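Local coordinates for peptidoglycan-recognition protein SD (PDB 2RKQ) that recognises bacterial peptidoglycan as a secreted innate immune receptor and activates the Toll pathway in Drosophila, at residues C45-H48 with M49-Q53. Sequence-based numbering, arbitrary orientation. Where two conformers were deposited one is given.
Unlike the reference sequence in segment 49-53: Arg-50 (reference Gln).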
ATOM      1  N   CYS A  45      14.137   6.333   1.441  1.00 11.65           N
ATOM      2  CA  CYS A  45      12.907   5.521   1.466  1.00 11.30           C
ATOM      3  C   CYS A  45      12.703   4.825   2.807  1.00 11.40           C
ATOM      4  O   CYS A  45      11.570   4.752   3.319  1.00 11.79           O
ATOM      5  CB  CYS A  45      12.867   4.514   0.325  1.00 11.65           C
ATOM      6  SG  CYS A  45      12.657   5.307  -1.274  1.00 13.28           S
ATOM      7  N   SER A  46      13.788   4.331   3.392  1.00 11.49           N
ATOM      8  CA  SER A  46      13.689   3.688   4.697  1.00 12.30           C
ATOM      9  C   SER A  46      13.288   4.726   5.747  1.00 12.38           C
ATOM     10  O   SER A  46      12.451   4.446   6.625  1.00 12.80           O
ATOM     11  CB  SER A  46      15.000   2.997   5.026  1.00 13.14           C
ATOM     12  OG  SER A  46      14.956   2.405   6.301  0.50 13.87           O
ATOM     13  N   GLN A  47      13.835   5.935   5.642  1.00 12.35           N
ATOM     14  CA  GLN A  47      13.503   6.961   6.615  1.00 12.76           C
ATOM     15  C   GLN A  47      12.064   7.418   6.443  1.00 12.94           C
ATOM     16  O   GLN A  47      11.356   7.650   7.432  1.00 13.11           O
ATOM     17  CB  GLN A  47      14.453   8.147   6.524  1.00 13.39           C
ATOM     18  CG  GLN A  47      14.280   9.150   7.690  1.00 17.06           C
ATOM     19  CD  GLN A  47      14.382   8.489   9.078  1.00 20.49           C
ATOM     20  OE1 GLN A  47      13.431   8.516   9.874  1.00 22.31           O
ATOM     21  NE2 GLN A  47      15.522   7.872   9.358  1.00 20.61           N
ATOM     22  N   HIS A  48      11.612   7.529   5.198  1.00 12.69           N
ATOM     23  CA  HIS A  48      10.220   7.888   4.944  1.00 13.30           C
ATOM     24  C   HIS A  48       9.289   6.832   5.521  1.00 12.82           C
ATOM     25  O   HIS A  48       8.225   7.158   6.045  1.00 13.44           O
ATOM     26  CB  HIS A  48       9.965   8.052   3.443  1.00 14.26           C
ATOM     27  CG  HIS A  48      10.421   9.375   2.909  1.00 17.53           C
ATOM     28  ND1 HIS A  48       9.711  10.086   1.964  1.00 23.52           N
ATOM     29  CD2 HIS A  48      11.514  10.119   3.196  1.00 20.98           C
ATOM     30  CE1 HIS A  48      10.350  11.212   1.693  1.00 20.72           C
ATOM     31  NE2 HIS A  48      11.449  11.252   2.420  1.00 22.59           N
ATOM     32  N   MET A  49       9.698   5.570   5.447  1.00 11.69           N
ATOM     33  CA  MET A  49       8.903   4.498   6.050  1.00 11.70           C
ATOM     34  C   MET A  49       8.738   4.699   7.557  1.00 11.61           C
ATOM     35  O   MET A  49       7.625   4.630   8.083  1.00 12.33           O
ATOM     36  CB  MET A  49       9.537   3.127   5.786  1.00 11.47           C
ATOM     37  CG  MET A  49       9.330   2.589   4.370  1.00 12.51           C
ATOM     38  SD  MET A  49       7.591   2.221   4.064  1.00 11.83           S
ATOM     39  CE  MET A  49       7.305   0.976   5.298  1.00 12.41           C
ATOM     40  N   ARG A  50       9.842   4.947   8.252  1.00 12.18           N
ATOM     41  CA  ARG A  50       9.753   5.176   9.689  1.00 11.84           C
ATOM     42  C   ARG A  50       8.970   6.437  10.010  1.00 12.11           C
ATOM     43  O   ARG A  50       8.170   6.452  10.954  1.00 12.84           O
ATOM     44  CB  ARG A  50      11.137   5.212  10.320  1.00 11.99           C
ATOM     45  CG  ARG A  50      11.804   3.845  10.317  1.00 12.52           C
ATOM     46  CD  ARG A  50      13.128   3.876  11.021  1.00 14.60           C
ATOM     47  NE  ARG A  50      14.111   4.683  10.311  1.00 13.92           N
ATOM     48  CZ  ARG A  50      14.832   4.259   9.277  1.00 14.00           C
ATOM     49  NH1 ARG A  50      14.681   3.035   8.809  1.00 15.79           N
ATOM     50  NH2 ARG A  50      15.702   5.070   8.706  1.00 17.05           N
ATOM     51  N   ASN A  51       9.158   7.489   9.222  1.00 12.06           N
ATOM     52  CA  ASN A  51       8.450   8.733   9.477  1.00 12.86           C
ATOM     53  C   ASN A  51       6.955   8.569   9.273  1.00 12.65           C
ATOM     54  O   ASN A  51       6.160   9.092  10.053  1.00 13.18           O
ATOM     55  CB  ASN A  51       9.001   9.874   8.623  1.00 13.00           C
ATOM     56  CG  ASN A  51      10.409  10.260   9.019  1.00 15.48           C
ATOM     57  OD1 ASN A  51      10.905   9.852  10.063  1.00 19.00           O
ATOM     58  ND2 ASN A  51      11.065  11.048   8.171  1.00 19.51           N
ATOM     59  N   LEU A  52       6.565   7.826   8.245  1.00 12.48           N
ATOM     60  CA  LEU A  52       5.154   7.561   8.019  1.00 12.71           C
ATOM     61  C   LEU A  52       4.571   6.712   9.135  1.00 12.55           C
ATOM     62  O   LEU A  52       3.493   7.016   9.646  1.00 13.23           O
ATOM     63  CB  LEU A  52       4.906   6.885   6.674  1.00 13.93           C
ATOM     64  CG  LEU A  52       3.420   6.715   6.355  1.00 16.62           C
ATOM     65  CD1 LEU A  52       2.664   8.055   6.322  1.00 19.74           C
ATOM     66  CD2 LEU A  52       3.266   5.970   5.046  1.00 19.95           C
ATOM     67  N   GLN A  53       5.255   5.637   9.503  1.00 12.04           N
ATOM     68  CA  GLN A  53       4.759   4.839  10.607  1.00 11.35           C
ATOM     69  C   GLN A  53       4.588   5.693  11.839  1.00 12.26           C
ATOM     70  O   GLN A  53       3.556   5.610  12.489  1.00 12.66           O
ATOM     71  CB  GLN A  53       5.703   3.685  10.912  1.00 11.24           C
ATOM     72  CG  GLN A  53       5.168   2.820  12.030  1.00 11.13           C
ATOM     73  CD  GLN A  53       6.081   1.696  12.435  1.00 11.25           C
ATOM     74  OE1 GLN A  53       7.305   1.858  12.510  1.00 12.02           O
ATOM     75  NE2 GLN A  53       5.489   0.541  12.722  1.00 11.65           N
TER
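Ser-46 and Arg-50 meet one turn apart on the helix, through both backbone and side chain. Arg-50 N donates to Ser-46 O at 3.1 Å. In one conformer of Ser-46, OG accepts from Arg-50 NH1 at 2.6 Å; the other conformer may not make this bond. The bond is bent (136°), and OG sits out of the guanidinium plane. The arginine chain folds back at chi3 (-67°), which brings its end over the preceding turn. Ser-46 O lies over one guanidinium face, displaced toward its rim. NH1 also donates to Trp-10 O, so this nitrogen serves both its own helix and a loop.

The Gln-47 amide stands at the guanidinium edge, steeply inclined to it (77°), and its other end meets the Asn-51 amide. With an alanine here, the guanidinium edge and the Asn-51 amide would probably both lose their polar neighbour, and the Asn-51 amide could turn more freely.

The backbone acceptors are satisfied in sequence. Met-49 N donates a hydrogen bond to Cys-45 O at 2.9 Å. Asn-51 N donates likewise to Gln-47 O, and Leu-52 N to His-48 O. On the buried side, Met-49 and Leu-52 touch Leu-70 of the sheet, and Cys-45 forms a disulfide with Cys-39. This is the i to i+4 ladder of an amphipathic alpha-helix, here helix 42-58, packed on the mixed beta-sheet of the PGRP (amidase 2) fold.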